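Local atomic coordinates of tail fiber protein (Acinetobacter phage AM24, PDB entry 5W5P), a protein that forms the trimeric tailspike of the phage and probably recognises and cleaves the capsular polysaccharide of its Acinetobacter host. Residues A[234-239]-A[263-268]; A[268-273]-A[290-295]; A[286-291]-A[313-318]; A[170-175]-A[207-212]; A[226-231]-A[257-262]. All coordinates share one frame; numbering follows the deposited sequence.

Contact 1. Residues A[234-239]-A[263-268]; sequences GRYLRI and EENHLA
N265 opens the cross-strand bonding between 263-268 and 234-239, two successive rungs of the parallel beta-helix expected of a phage tailspike. Its CG lies anti to the carbonyl carbon (chi1 -65°), and from there OD1 takes the backbone N-H of G234 in the carbonyl plane, with OD1 to N at 2.8 Å. The other end of the amide, ND2, donates to M231 O, so the side chain ties together the bend before strand 235-237. The same OD1 lies at the edge of the Y236 ring, whose plane is 88° from that of the amide; a water bridges it to Y236 OH.

H266 begins the parallel pairing proper: its N-H points to G234 O, and its own carbonyl O receives Y236 N at 2.9 Å. That carbonyl has a second, weak donor in R235 NH1, which reaches it because the arginine chain bends at chi2 (-77°) and folds back across the neighbouring strand. The imidazole stands nearly upright to the guanidinium, and its NE2 bonds to E203 of the second subunit, while R235 NH2 reaches G160 there.

L267 turns to the other face with Y236. The two side chains run side by side, and CD2 of L267 rests 3.5 Å from CD1 of Y236, on the side of the sheet where L242 also packs.

A268 ends the pairing. Its N-H goes to Y236 O and its O accepts R238 N at 3.0 Å, while its methyl CB lies over one face of the R235 guanidinium, 3.4 Å from NH2.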
# COMPACT_ATOMS: atom_id res chain seq x y z
N GLY A 234 12.50 14.81 -6.46
CA GLY A 234 13.78 15.48 -6.34
C GLY A 234 14.96 14.55 -6.18
O GLY A 234 14.81 13.39 -5.77
N ARG A 235 16.15 15.04 -6.51
CA ARG A 235 17.41 14.35 -6.25
C ARG A 235 18.07 15.00 -5.05
O ARG A 235 18.13 16.23 -4.95
CB ARG A 235 18.33 14.41 -7.47
CG ARG A 235 19.27 13.21 -7.61
CD ARG A 235 20.45 13.27 -6.65
NE ARG A 235 21.45 12.24 -6.93
CZ ARG A 235 21.31 10.95 -6.65
NH1 ARG A 235 20.22 10.50 -6.04
NH2 ARG A 235 22.28 10.10 -6.96
N TYR A 236 18.57 14.17 -4.13
CA TYR A 236 19.23 14.64 -2.92
C TYR A 236 20.55 13.90 -2.79
O TYR A 236 20.57 12.67 -2.71
CB TYR A 236 18.37 14.41 -1.68
CG TYR A 236 17.06 15.16 -1.72
CD1 TYR A 236 15.97 14.66 -2.41
CD2 TYR A 236 16.92 16.37 -1.05
CE1 TYR A 236 14.77 15.34 -2.45
CE2 TYR A 236 15.72 17.06 -1.08
CZ TYR A 236 14.66 16.54 -1.78
OH TYR A 236 13.48 17.24 -1.81
N LEU A 237 21.65 14.65 -2.76
CA LEU A 237 22.99 14.09 -2.77
C LEU A 237 23.78 14.72 -1.64
O LEU A 237 23.93 15.95 -1.58
CB LEU A 237 23.67 14.34 -4.12
CG LEU A 237 25.10 13.85 -4.33
CD1 LEU A 237 25.24 12.37 -3.99
CD2 LEU A 237 25.54 14.12 -5.75
N ARG A 238 24.28 13.87 -0.73
CA ARG A 238 25.12 14.29 0.40
C ARG A 238 24.43 15.38 1.22
O ARG A 238 25.05 16.35 1.66
CB ARG A 238 26.50 14.74 -0.07
CG ARG A 238 27.26 13.64 -0.81
CD ARG A 238 28.68 14.06 -1.16
NE ARG A 238 29.34 13.06 -2.00
CZ ARG A 238 29.29 13.05 -3.33
NH1 ARG A 238 28.61 13.99 -3.98
NH2 ARG A 238 29.94 12.12 -4.02
N ILE A 239 23.13 15.20 1.45
CA ILE A 239 22.32 16.10 2.26
C ILE A 239 22.23 15.54 3.67
O ILE A 239 21.89 14.36 3.86
CB ILE A 239 20.93 16.30 1.65
CG1 ILE A 239 21.06 17.00 0.29
CG2 ILE A 239 19.99 17.05 2.61
CD1 ILE A 239 21.21 18.51 0.38
N GLU A 263 8.24 10.96 -1.12
CA GLU A 263 7.85 9.92 -2.06
C GLU A 263 8.46 10.18 -3.43
O GLU A 263 8.50 11.32 -3.90
CB GLU A 263 6.32 9.84 -2.17
CG GLU A 263 5.80 8.59 -2.86
CD GLU A 263 4.27 8.51 -2.87
OE1 GLU A 263 3.73 7.44 -3.20
OE2 GLU A 263 3.62 9.53 -2.55
N GLU A 264 8.95 9.11 -4.07
CA GLU A 264 9.42 9.14 -5.46
C GLU A 264 10.59 10.10 -5.65
O GLU A 264 10.62 10.90 -6.59
CB GLU A 264 8.27 9.46 -6.42
CG GLU A 264 7.45 8.24 -6.83
CD GLU A 264 5.95 8.45 -6.68
OE1 GLU A 264 5.47 9.56 -7.00
OE2 GLU A 264 5.25 7.50 -6.25
N ASN A 265 11.58 10.00 -4.77
CA ASN A 265 12.80 10.80 -4.85
C ASN A 265 14.00 9.90 -5.13
O ASN A 265 13.91 8.67 -5.10
CB ASN A 265 13.05 11.58 -3.55
CG ASN A 265 11.99 12.63 -3.29
OD1 ASN A 265 11.88 13.61 -4.03
ND2 ASN A 265 11.20 12.42 -2.24
N HIS A 266 15.13 10.54 -5.40
CA HIS A 266 16.40 9.86 -5.63
C HIS A 266 17.38 10.33 -4.54
O HIS A 266 17.98 11.40 -4.66
CB HIS A 266 16.94 10.14 -7.04
CG HIS A 266 15.96 9.83 -8.13
ND1 HIS A 266 16.07 8.71 -8.93
CD2 HIS A 266 14.87 10.50 -8.57
CE1 HIS A 266 15.08 8.70 -9.80
NE2 HIS A 266 14.34 9.77 -9.61
N LEU A 267 17.52 9.54 -3.48
CA LEU A 267 18.38 9.88 -2.36
C LEU A 267 19.70 9.12 -2.46
O LEU A 267 19.72 7.92 -2.72
CB LEU A 267 17.72 9.55 -1.02
CG LEU A 267 16.25 9.93 -0.83
CD1 LEU A 267 15.80 9.64 0.58
CD2 LEU A 267 16.02 11.39 -1.17
N ALA A 268 20.80 9.84 -2.26
CA ALA A 268 22.11 9.21 -2.32
C ALA A 268 23.04 9.90 -1.33
O ALA A 268 23.13 11.13 -1.32
CB ALA A 268 22.69 9.27 -3.73
O HOH W 1 19.31 7.55 -5.61
O HOH W 2 11.64 16.37 -3.34

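Contact 2. Residues A[268-273]-A[290-295]; sequences ALCNRI and ESCYGG
Backbone bonding at a corner of the beta-helix joins 268-273 to 290-295, two equivalent turns on neighbouring rungs where the chain leaves one face of the coil for the next. L269 N donates to E290 O at 3.1 Å, Y293 N to C270 O at 2.8 Å and, past the bend, I273 N to G295 O. The last of these comes from above the carbonyl plane, 40° out of it.

Side chains repeat from rung to rung in the manner of a solenoid. C292 SG lies 4.0 Å from C270 CB, and W316 of the following rung packs against C292. On the outer side L269 and Y293 lie side by side, pointing the same way: the CD2 methyl of the leucine approaches Y293 OH at 3.5 Å and also touches S291 CB. The carbonyl O of S291 sits over the centre of one face of the Y293 ring. N271 meets the ring obliquely, its OD1 3.5 Å from CD2.

Beyond the corner, the chain of R272 bends at chi2 (-84°), which brings NH2 back to the carbonyl O of its own neighbour N271. Its guanidinium also makes a cation-pi contact with Y297. The chemistry thus divides by side: backbone hydrogen bonds set the spacing of the two turns, the cysteine side chains face inward, and L269, N271, R272 and Y293 make a mixed apolar and polar outer side.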
# COMPACT_ATOMS: atom_id res chain seq x y z
N ALA A 268 20.80 9.84 -2.26
CA ALA A 268 22.11 9.21 -2.32
C ALA A 268 23.04 9.90 -1.33
O ALA A 268 23.13 11.13 -1.32
CB ALA A 268 22.69 9.27 -3.73
N LEU A 269 23.71 9.10 -0.50
CA LEU A 269 24.75 9.58 0.41
C LEU A 269 24.22 10.61 1.39
O LEU A 269 24.97 11.46 1.87
CB LEU A 269 25.94 10.13 -0.37
CG LEU A 269 26.62 9.10 -1.28
CD1 LEU A 269 27.55 9.77 -2.28
CD2 LEU A 269 27.36 8.10 -0.43
N CYS A 270 22.93 10.54 1.71
CA CYS A 270 22.33 11.43 2.70
C CYS A 270 22.53 10.85 4.10
O CYS A 270 22.49 9.64 4.29
CB CYS A 270 20.84 11.63 2.42
SG CYS A 270 20.47 12.26 0.76
N ASN A 271 22.78 11.74 5.07
CA ASN A 271 23.01 11.28 6.44
C ASN A 271 21.71 10.84 7.10
O ASN A 271 21.70 9.86 7.85
CB ASN A 271 23.67 12.39 7.27
CG ASN A 271 25.10 12.65 6.86
OD1 ASN A 271 25.82 11.74 6.45
ND2 ASN A 271 25.52 13.91 6.97
N ARG A 272 20.62 11.57 6.86
CA ARG A 272 19.31 11.22 7.38
C ARG A 272 18.26 11.64 6.36
O ARG A 272 18.45 12.60 5.62
CB ARG A 272 19.00 11.90 8.72
CG ARG A 272 19.97 11.60 9.84
CD ARG A 272 19.63 10.31 10.55
NE ARG A 272 20.43 10.15 11.77
CZ ARG A 272 21.59 9.51 11.83
NH1 ARG A 272 22.24 9.42 12.98
NH2 ARG A 272 22.10 8.96 10.73
N ILE A 273 17.15 10.90 6.34
CA ILE A 273 15.98 11.37 5.61
C ILE A 273 15.18 12.34 6.47
O ILE A 273 14.90 13.47 6.07
CB ILE A 273 15.12 10.18 5.15
CG1 ILE A 273 15.93 9.23 4.27
CG2 ILE A 273 13.90 10.67 4.40
CD1 ILE A 273 15.16 7.99 3.84
N GLU A 290 20.34 5.23 -2.25
CA GLU A 290 21.59 4.55 -2.54
C GLU A 290 22.68 5.09 -1.62
O GLU A 290 23.01 6.28 -1.67
CB GLU A 290 21.98 4.75 -4.01
CG GLU A 290 20.88 4.39 -5.00
CD GLU A 290 20.90 2.91 -5.39
OE1 GLU A 290 21.54 2.11 -4.68
OE2 GLU A 290 20.29 2.56 -6.42
N SER A 291 23.23 4.21 -0.79
CA SER A 291 24.37 4.54 0.07
C SER A 291 24.03 5.68 1.03
O SER A 291 24.85 6.57 1.27
CB SER A 291 25.61 4.87 -0.76
OG SER A 291 25.94 3.80 -1.63
N CYS A 292 22.82 5.67 1.57
CA CYS A 292 22.42 6.63 2.59
C CYS A 292 22.80 6.11 3.97
O CYS A 292 22.60 4.93 4.28
CB CYS A 292 20.92 6.90 2.53
SG CYS A 292 20.41 7.86 1.10
N TYR A 293 23.34 6.99 4.81
CA TYR A 293 23.85 6.58 6.11
C TYR A 293 22.77 6.52 7.18
O TYR A 293 23.06 6.07 8.30
CB TYR A 293 24.99 7.53 6.52
CG TYR A 293 26.07 7.58 5.48
CD1 TYR A 293 26.91 6.48 5.28
CD2 TYR A 293 26.24 8.70 4.68
CE1 TYR A 293 27.91 6.51 4.32
CE2 TYR A 293 27.24 8.74 3.71
CZ TYR A 293 28.07 7.64 3.53
OH TYR A 293 29.06 7.66 2.57
N GLY A 294 21.55 6.93 6.87
CA GLY A 294 20.46 6.89 7.84
C GLY A 294 19.14 7.29 7.22
O GLY A 294 19.11 8.12 6.31
N GLY A 295 18.05 6.70 7.70
CA GLY A 295 16.74 7.01 7.16
C GLY A 295 15.88 7.84 8.09
O GLY A 295 16.23 8.98 8.42

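Contact 3. Residues A[286-291]-A[313-318]; sequences RNFCES and GNLWES
C289 and W316 make the tight part of this contact, where strands 288-290 and 315-317 run parallel as successive rungs of the beta-helix, their short axes 5.0 Å apart at closest approach. With CG anti to the backbone N (chi1 -164°), the indole is brought toward strand 288-290, and its CE3 comes 3.4 Å from C289 CB. The sulfur lies in the ring plane at the edge of the six-membered ring, 5.0 Å from its centroid: a Cys sulfur-aromatic contact. W316 NE1 is bonded to G320 O, and F322 meets the indole edge-to-face, which together hold the ring in place.

The opposite face carries F288 and L315, whose side chains cross at about a right angle, with CD2 of the leucine 3.9 Å from F288 CD1. The same methyl lies 3.3 Å from E290 OE2, an oxygen that accepts N228 ND2 of the second subunit.

At the N-terminal end N314 OD1 receives N287 N at 3.0 Å, while ND2 of N314 goes to V284 O. L315 N then donates to N287 O.

The pairing slackens at E290 and E317, where E317 N reaches C289 O only weakly at 3.4 Å, and recovers in the bond from S291 N to E317 O. E317 is partly exposed and S318 exposed. Here E290 and E317 run side by side, their OE1 atoms 3.8 Å apart. Two like-charged carboxylates add no attraction of their own; the strands are joined by the backbone bonds and by the C289/W316 and F288/L315 packing.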
# COMPACT_ATOMS: atom_id res chain seq x y z
N ARG A 286 8.58 4.62 -1.63
CA ARG A 286 8.92 4.54 -3.05
C ARG A 286 10.04 5.52 -3.43
O ARG A 286 9.97 6.23 -4.44
CB ARG A 286 7.68 4.75 -3.93
CG ARG A 286 6.64 3.63 -3.81
CD ARG A 286 5.25 4.08 -4.28
NE ARG A 286 4.51 4.79 -3.24
CZ ARG A 286 3.73 4.20 -2.33
NH1 ARG A 286 3.60 2.88 -2.33
NH2 ARG A 286 3.10 4.93 -1.42
N ASN A 287 11.09 5.55 -2.61
CA ASN A 287 12.27 6.36 -2.89
C ASN A 287 13.45 5.45 -3.22
O ASN A 287 13.64 4.41 -2.59
CB ASN A 287 12.64 7.25 -1.70
CG ASN A 287 11.51 8.14 -1.25
OD1 ASN A 287 10.73 7.78 -0.35
ND2 ASN A 287 11.42 9.32 -1.84
N PHE A 288 14.24 5.86 -4.21
CA PHE A 288 15.47 5.16 -4.58
C PHE A 288 16.61 5.70 -3.71
O PHE A 288 17.17 6.76 -4.00
CB PHE A 288 15.78 5.36 -6.06
CG PHE A 288 14.74 4.77 -6.99
CD1 PHE A 288 14.14 3.56 -6.70
CD2 PHE A 288 14.38 5.44 -8.16
CE1 PHE A 288 13.19 3.01 -7.55
CE2 PHE A 288 13.44 4.90 -9.02
CZ PHE A 288 12.84 3.68 -8.71
N CYS A 289 16.95 4.99 -2.64
CA CYS A 289 17.98 5.45 -1.71
C CYS A 289 19.24 4.59 -1.86
O CYS A 289 19.21 3.39 -1.60
CB CYS A 289 17.49 5.40 -0.26
SG CYS A 289 15.81 5.98 -0.03
N GLU A 290 20.34 5.23 -2.25
CA GLU A 290 21.59 4.55 -2.54
C GLU A 290 22.68 5.09 -1.62
O GLU A 290 23.01 6.28 -1.67
CB GLU A 290 21.98 4.75 -4.01
CG GLU A 290 20.88 4.39 -5.00
CD GLU A 290 20.90 2.91 -5.39
OE1 GLU A 290 21.54 2.11 -4.68
OE2 GLU A 290 20.29 2.56 -6.42
N SER A 291 23.23 4.21 -0.79
CA SER A 291 24.37 4.54 0.07
C SER A 291 24.03 5.68 1.03
O SER A 291 24.85 6.57 1.27
CB SER A 291 25.61 4.87 -0.76
OG SER A 291 25.94 3.80 -1.63
N GLY A 313 7.66 0.26 -0.24
CA GLY A 313 8.28 0.18 -1.55
C GLY A 313 9.55 0.98 -1.75
O GLY A 313 9.88 1.33 -2.89
N ASN A 314 10.27 1.28 -0.67
CA ASN A 314 11.54 1.99 -0.80
C ASN A 314 12.64 1.06 -1.29
O ASN A 314 12.57 -0.17 -1.14
CB ASN A 314 11.96 2.59 0.54
CG ASN A 314 11.11 3.78 0.94
OD1 ASN A 314 11.18 4.85 0.33
ND2 ASN A 314 10.32 3.61 1.99
N LEU A 315 13.67 1.66 -1.88
CA LEU A 315 14.94 0.99 -2.13
C LEU A 315 15.93 1.47 -1.07
O LEU A 315 16.03 2.67 -0.82
CB LEU A 315 15.45 1.29 -3.53
CG LEU A 315 16.93 1.09 -3.87
CD1 LEU A 315 17.25 -0.37 -4.08
CD2 LEU A 315 17.28 1.88 -5.12
N TRP A 316 16.64 0.52 -0.45
CA TRP A 316 17.59 0.82 0.63
C TRP A 316 18.77 -0.13 0.48
O TRP A 316 18.77 -1.24 1.02
CB TRP A 316 16.93 0.69 2.00
CG TRP A 316 17.69 1.33 3.11
CD1 TRP A 316 18.42 0.69 4.08
CD2 TRP A 316 17.79 2.73 3.39
NE1 TRP A 316 18.97 1.61 4.94
CE2 TRP A 316 18.60 2.87 4.54
CE3 TRP A 316 17.28 3.88 2.79
CZ2 TRP A 316 18.90 4.11 5.09
CZ3 TRP A 316 17.58 5.11 3.33
CH2 TRP A 316 18.39 5.22 4.47
N GLU A 317 19.79 0.31 -0.26
CA GLU A 317 20.93 -0.52 -0.61
C GLU A 317 22.23 0.13 -0.15
O GLU A 317 22.37 1.36 -0.23
CB GLU A 317 20.98 -0.76 -2.13
CG GLU A 317 21.82 -1.94 -2.56
CD GLU A 317 21.56 -2.33 -4.00
OE1 GLU A 317 20.75 -1.64 -4.66
OE2 GLU A 317 22.16 -3.32 -4.48
N SER A 318 23.16 -0.69 0.33
CA SER A 318 24.48 -0.23 0.77
C SER A 318 24.36 0.93 1.75
O SER A 318 25.14 1.88 1.73
CB SER A 318 25.35 0.16 -0.42
OG SER A 318 25.40 -0.89 -1.37

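Contact 4. Residues A[170-175]-A[207-212]; sequences GARVWV and GLRFQG
Regular backbone bonds pair 170-175 with 207-212, adjacent rungs of the parallel beta-helix whose strands cross at -24°. R209 N donates to A171 O, V173 N to R209 O at 2.8 Å, Q211 N to V173 O and V175 N to Q211 O. Ahead of the strands, G170 N makes a further bond to G207 O.

Polar side chains extend this on the face of R172, W174, R209 and Q211. The R209 chain bends at chi3 (-69°) and turns its guanidinium edge to G170 O: NE donates at 2.8 Å, nearly in the guanidinium plane, and NH2 adds a weak bond. R172 NE donates to Q211 OE1 at 3.0 Å, but from above the amide carbonyl plane, 55° out of it, and R172 NH1 is hydrogen-bonded to S144 OG.

Face contacts join these groups. The R172 guanidinium is held between W174 CZ2 over one face and R209 NH1 over the other, and CD of R172 lies 3.2 Å above the indole plane toward its rim. Q211, extended beyond CG, runs alongside W174 with NE2 3.3 Å from CH2, while CB of R172 covers one face of the R209 guanidinium.

Apolar contacts make up the other face, where V173 CB and V175 CG2 each lie 3.8 Å from CD2 of the F210 ring, which meets Y236 of the next rung.

The two arginines approach within 3.8 Å at R172 NH2 and R209 NH1. D161 of the second subunit probably eases this closeness, its carboxylate forming a salt bridge with R172 and its carbonyl accepting from R209, so both arginines also take part in the subunit interface.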
# COMPACT_ATOMS: atom_id res chain seq x y z
N GLY A 170 15.66 20.99 -13.53
CA GLY A 170 16.95 20.32 -13.51
C GLY A 170 18.03 21.06 -12.76
O GLY A 170 19.13 20.50 -12.58
N ALA A 171 17.78 22.28 -12.30
CA ALA A 171 18.80 23.07 -11.63
C ALA A 171 19.29 22.37 -10.36
O ALA A 171 18.63 21.48 -9.82
CB ALA A 171 18.27 24.46 -11.29
N ARG A 172 20.46 22.79 -9.90
CA ARG A 172 21.05 22.29 -8.67
C ARG A 172 21.06 23.39 -7.62
O ARG A 172 21.31 24.56 -7.94
CB ARG A 172 22.47 21.78 -8.91
CG ARG A 172 23.18 21.33 -7.65
CD ARG A 172 24.68 21.43 -7.80
NE ARG A 172 25.23 20.22 -8.41
CZ ARG A 172 26.04 20.21 -9.46
NH1 ARG A 172 26.42 21.35 -10.02
NH2 ARG A 172 26.48 19.06 -9.94
N VAL A 173 20.79 23.01 -6.37
CA VAL A 173 20.83 23.93 -5.24
C VAL A 173 21.80 23.34 -4.22
O VAL A 173 21.53 22.28 -3.64
CB VAL A 173 19.45 24.15 -4.61
CG1 VAL A 173 19.55 25.03 -3.36
CG2 VAL A 173 18.50 24.77 -5.62
N TRP A 174 22.93 24.02 -4.01
CA TRP A 174 23.82 23.67 -2.91
C TRP A 174 23.23 24.18 -1.61
O TRP A 174 22.87 25.36 -1.50
CB TRP A 174 25.21 24.28 -3.13
CG TRP A 174 25.94 23.73 -4.30
CD1 TRP A 174 26.01 24.28 -5.55
CD2 TRP A 174 26.72 22.53 -4.34
NE1 TRP A 174 26.79 23.49 -6.37
CE2 TRP A 174 27.24 22.42 -5.65
CE3 TRP A 174 27.04 21.55 -3.40
CZ2 TRP A 174 28.06 21.36 -6.04
CZ3 TRP A 174 27.86 20.50 -3.79
CH2 TRP A 174 28.35 20.41 -5.10
N VAL A 175 23.14 23.30 -0.62
CA VAL A 175 22.44 23.59 0.63
C VAL A 175 23.47 23.74 1.75
O VAL A 175 24.35 22.88 1.91
CB VAL A 175 21.42 22.50 0.97
CG1 VAL A 175 20.59 22.90 2.18
CG2 VAL A 175 20.53 22.22 -0.24
N GLY A 207 11.94 18.38 -10.25
CA GLY A 207 12.93 18.93 -11.15
C GLY A 207 14.08 19.65 -10.49
O GLY A 207 14.71 20.51 -11.12
N LEU A 208 14.38 19.33 -9.23
CA LEU A 208 15.42 20.00 -8.46
C LEU A 208 16.41 18.99 -7.92
O LEU A 208 16.04 17.87 -7.53
CB LEU A 208 14.84 20.79 -7.29
CG LEU A 208 14.21 22.14 -7.60
CD1 LEU A 208 13.66 22.74 -6.32
CD2 LEU A 208 15.24 23.07 -8.24
N ARG A 209 17.68 19.39 -7.88
CA ARG A 209 18.76 18.57 -7.32
C ARG A 209 19.33 19.32 -6.12
O ARG A 209 20.09 20.28 -6.28
CB ARG A 209 19.83 18.31 -8.36
CG ARG A 209 19.35 17.53 -9.57
CD ARG A 209 20.45 17.40 -10.61
NE ARG A 209 20.76 18.68 -11.23
CZ ARG A 209 21.98 19.09 -11.56
NH1 ARG A 209 23.03 18.32 -11.32
NH2 ARG A 209 22.16 20.27 -12.14
N PHE A 210 18.95 18.89 -4.91
CA PHE A 210 19.52 19.45 -3.69
C PHE A 210 20.78 18.69 -3.35
O PHE A 210 20.79 17.45 -3.34
CB PHE A 210 18.51 19.39 -2.55
CG PHE A 210 17.34 20.32 -2.72
CD1 PHE A 210 16.09 19.84 -3.09
CD2 PHE A 210 17.49 21.68 -2.52
CE1 PHE A 210 15.01 20.70 -3.25
CE2 PHE A 210 16.42 22.55 -2.68
CZ PHE A 210 15.18 22.06 -3.05
N GLN A 211 21.87 19.41 -3.09
CA GLN A 211 23.17 18.79 -2.91
C GLN A 211 23.94 19.48 -1.80
O GLN A 211 23.94 20.71 -1.71
CB GLN A 211 23.98 18.83 -4.22
CG GLN A 211 25.28 18.03 -4.18
CD GLN A 211 25.85 17.76 -5.57
OE1 GLN A 211 25.14 17.86 -6.57
NE2 GLN A 211 27.13 17.41 -5.62
N GLY A 212 24.59 18.68 -0.95
CA GLY A 212 25.53 19.17 0.03
C GLY A 212 26.92 18.65 -0.28
O GLY A 212 27.11 17.76 -1.12

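Contact 5. Residues A[226-231]-A[257-262]; sequences LYNVNM and VQSVTI
Q258 lies across one face of the Y227 ring, beside a corner where neighbouring rungs of the beta-helix turn together. Its CG stands anti to the backbone N (chi1 167°) and the chain is extended beyond, which carries the side chain obliquely over the ring. CB makes a CH-pi contact, 4.1 Å from the Y227 ring centroid and well over the face. Farther out, CD comes 3.7 Å from Y227 CD2, and NE2 ends 3.6 Å from CE2, above the ring and offset toward its rim. Amide and ring planes are 20° apart, so the two groups stack. OE1 lies 2.9 Å from a water that is also near N228 OD1 and S259 OG; that hydroxyl bonds to N281 ND2. The phenol hydroxyl is bonded to R249 and D196, which fix the far end of the ring.

Past the corner the strands pair regularly: V229 N to S259 O, T261 N to V229 O, and M231 N to T261 O at 2.8 Å. N230 and T261 point the same way on one face, OD1 of the asparagine 3.4 Å from T261 CB and its ND2 bonded to E203 OE1. On the other face the selenium of M231, a selenomethionine, lies 4.1 Å from I262 CG1.

That second face looks into the coil, where strand 241-244 packs against M231 and V260 and strand 272-276 against I262. The N230 and T261 face meets H266 and F288 of the third subunit, and strands 199-204 and 279-285 are the neighbouring rungs on the two flanks.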
# COMPACT_ATOMS: atom_id res chain seq x y z
N LEU A 226 7.31 23.79 8.70
CA LEU A 226 6.69 23.43 7.43
C LEU A 226 5.88 22.16 7.62
O LEU A 226 6.46 21.08 7.82
CB LEU A 226 7.75 23.26 6.34
CG LEU A 226 8.50 24.55 5.98
CD1 LEU A 226 9.42 24.36 4.77
CD2 LEU A 226 7.51 25.67 5.73
N TYR A 227 4.56 22.28 7.58
CA TYR A 227 3.64 21.16 7.69
C TYR A 227 2.95 20.93 6.35
O TYR A 227 2.96 21.79 5.47
CB TYR A 227 2.57 21.41 8.77
CG TYR A 227 3.10 21.69 10.16
CD1 TYR A 227 4.39 21.32 10.53
CD2 TYR A 227 2.30 22.31 11.11
CE1 TYR A 227 4.87 21.58 11.80
CE2 TYR A 227 2.77 22.57 12.39
CZ TYR A 227 4.06 22.20 12.73
OH TYR A 227 4.54 22.45 13.99
N ASN A 228 2.34 19.75 6.22
CA ASN A 228 1.63 19.35 5.01
C ASN A 228 2.52 19.52 3.78
O ASN A 228 2.24 20.30 2.87
CB ASN A 228 0.32 20.12 4.86
CG ASN A 228 -0.69 19.81 5.97
OD1 ASN A 228 -0.32 19.37 7.06
ND2 ASN A 228 -1.96 20.07 5.70
N VAL A 229 3.61 18.76 3.77
CA VAL A 229 4.67 18.89 2.77
C VAL A 229 4.69 17.63 1.91
O VAL A 229 4.78 16.52 2.44
CB VAL A 229 6.04 19.12 3.43
CG1 VAL A 229 7.10 19.36 2.36
CG2 VAL A 229 5.97 20.28 4.40
N ASN A 230 4.63 17.82 0.60
CA ASN A 230 4.84 16.75 -0.37
C ASN A 230 6.22 16.95 -0.99
O ASN A 230 6.43 17.86 -1.80
CB ASN A 230 3.75 16.75 -1.45
CG ASN A 230 2.48 16.06 -1.00
OD1 ASN A 230 2.52 15.09 -0.25
ND2 ASN A 230 1.34 16.57 -1.45
N MSE A 231 7.18 16.10 -0.59
CA MSE A 231 8.50 16.09 -1.21
C MSE A 231 8.59 14.97 -2.23
O MSE A 231 8.73 13.81 -1.85
CB MSE A 231 9.59 15.91 -0.16
CG MSE A 231 9.65 17.01 0.86
SE MSE A 231 11.11 16.78 2.13
CE MSE A 231 12.58 17.54 1.11
N VAL A 257 7.92 16.54 13.49
CA VAL A 257 7.46 16.73 12.13
C VAL A 257 5.98 16.38 12.08
O VAL A 257 5.49 15.55 12.85
CB VAL A 257 8.28 15.89 11.12
CG1 VAL A 257 9.77 16.23 11.22
CG2 VAL A 257 8.05 14.41 11.35
N GLN A 258 5.26 17.03 11.17
CA GLN A 258 3.82 16.83 11.09
C GLN A 258 3.39 16.83 9.63
O GLN A 258 3.60 17.81 8.91
CB GLN A 258 3.08 17.91 11.88
CG GLN A 258 1.60 17.98 11.61
CD GLN A 258 0.91 19.08 12.39
OE1 GLN A 258 -0.13 19.58 11.97
NE2 GLN A 258 1.48 19.45 13.53
N SER A 259 2.79 15.72 9.19
CA SER A 259 2.25 15.57 7.85
C SER A 259 3.30 15.88 6.79
O SER A 259 3.22 16.87 6.06
CB SER A 259 1.00 16.43 7.66
OG SER A 259 -0.08 15.97 8.45
N VAL A 260 4.30 15.01 6.73
CA VAL A 260 5.38 15.09 5.74
C VAL A 260 5.35 13.80 4.93
O VAL A 260 5.40 12.70 5.49
CB VAL A 260 6.75 15.29 6.40
CG1 VAL A 260 7.87 15.17 5.36
CG2 VAL A 260 6.81 16.64 7.10
N THR A 261 5.25 13.94 3.60
CA THR A 261 5.24 12.81 2.68
C THR A 261 6.47 12.93 1.78
O THR A 261 6.59 13.89 1.02
CB THR A 261 3.96 12.79 1.84
OG1 THR A 261 2.83 12.57 2.69
CG2 THR A 261 4.02 11.68 0.78
N ILE A 262 7.36 11.95 1.87
CA ILE A 262 8.59 11.90 1.10
C ILE A 262 8.49 10.70 0.16
O ILE A 262 8.62 9.55 0.60
CB ILE A 262 9.83 11.81 2.00
CG1 ILE A 262 9.86 12.99 2.97
CG2 ILE A 262 11.10 11.73 1.18
CD1 ILE A 262 11.03 12.98 3.92
O HOH W 3 7.03 19.03 9.87
O HOH W 4 -1.36 18.56 9.60
O HOH W 5 0.79 13.14 -0.01

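Overall arrangement
The contacts sample successive rungs of one parallel beta-helix. Along one face, strands 172-175, 209-211, 235-237, 266-268, 288-290 and 315-317 follow in chain order, so contact 4, contact 1 and contact 3 lie in line, with centres about 10 Å apart from each to the next. Contact 2 is about 9 Å from both contact 1 and contact 3, sharing A268 with the first and E290 and S291 with the second, at the corner leading to strands 272-276 and 294-298. Contact 5, about 15 Å from contact 1, holds the strands just before it, and their segments alternate along the chain. All five also touch another subunit, so the rungs of the coil also lie at the trimer interfaces.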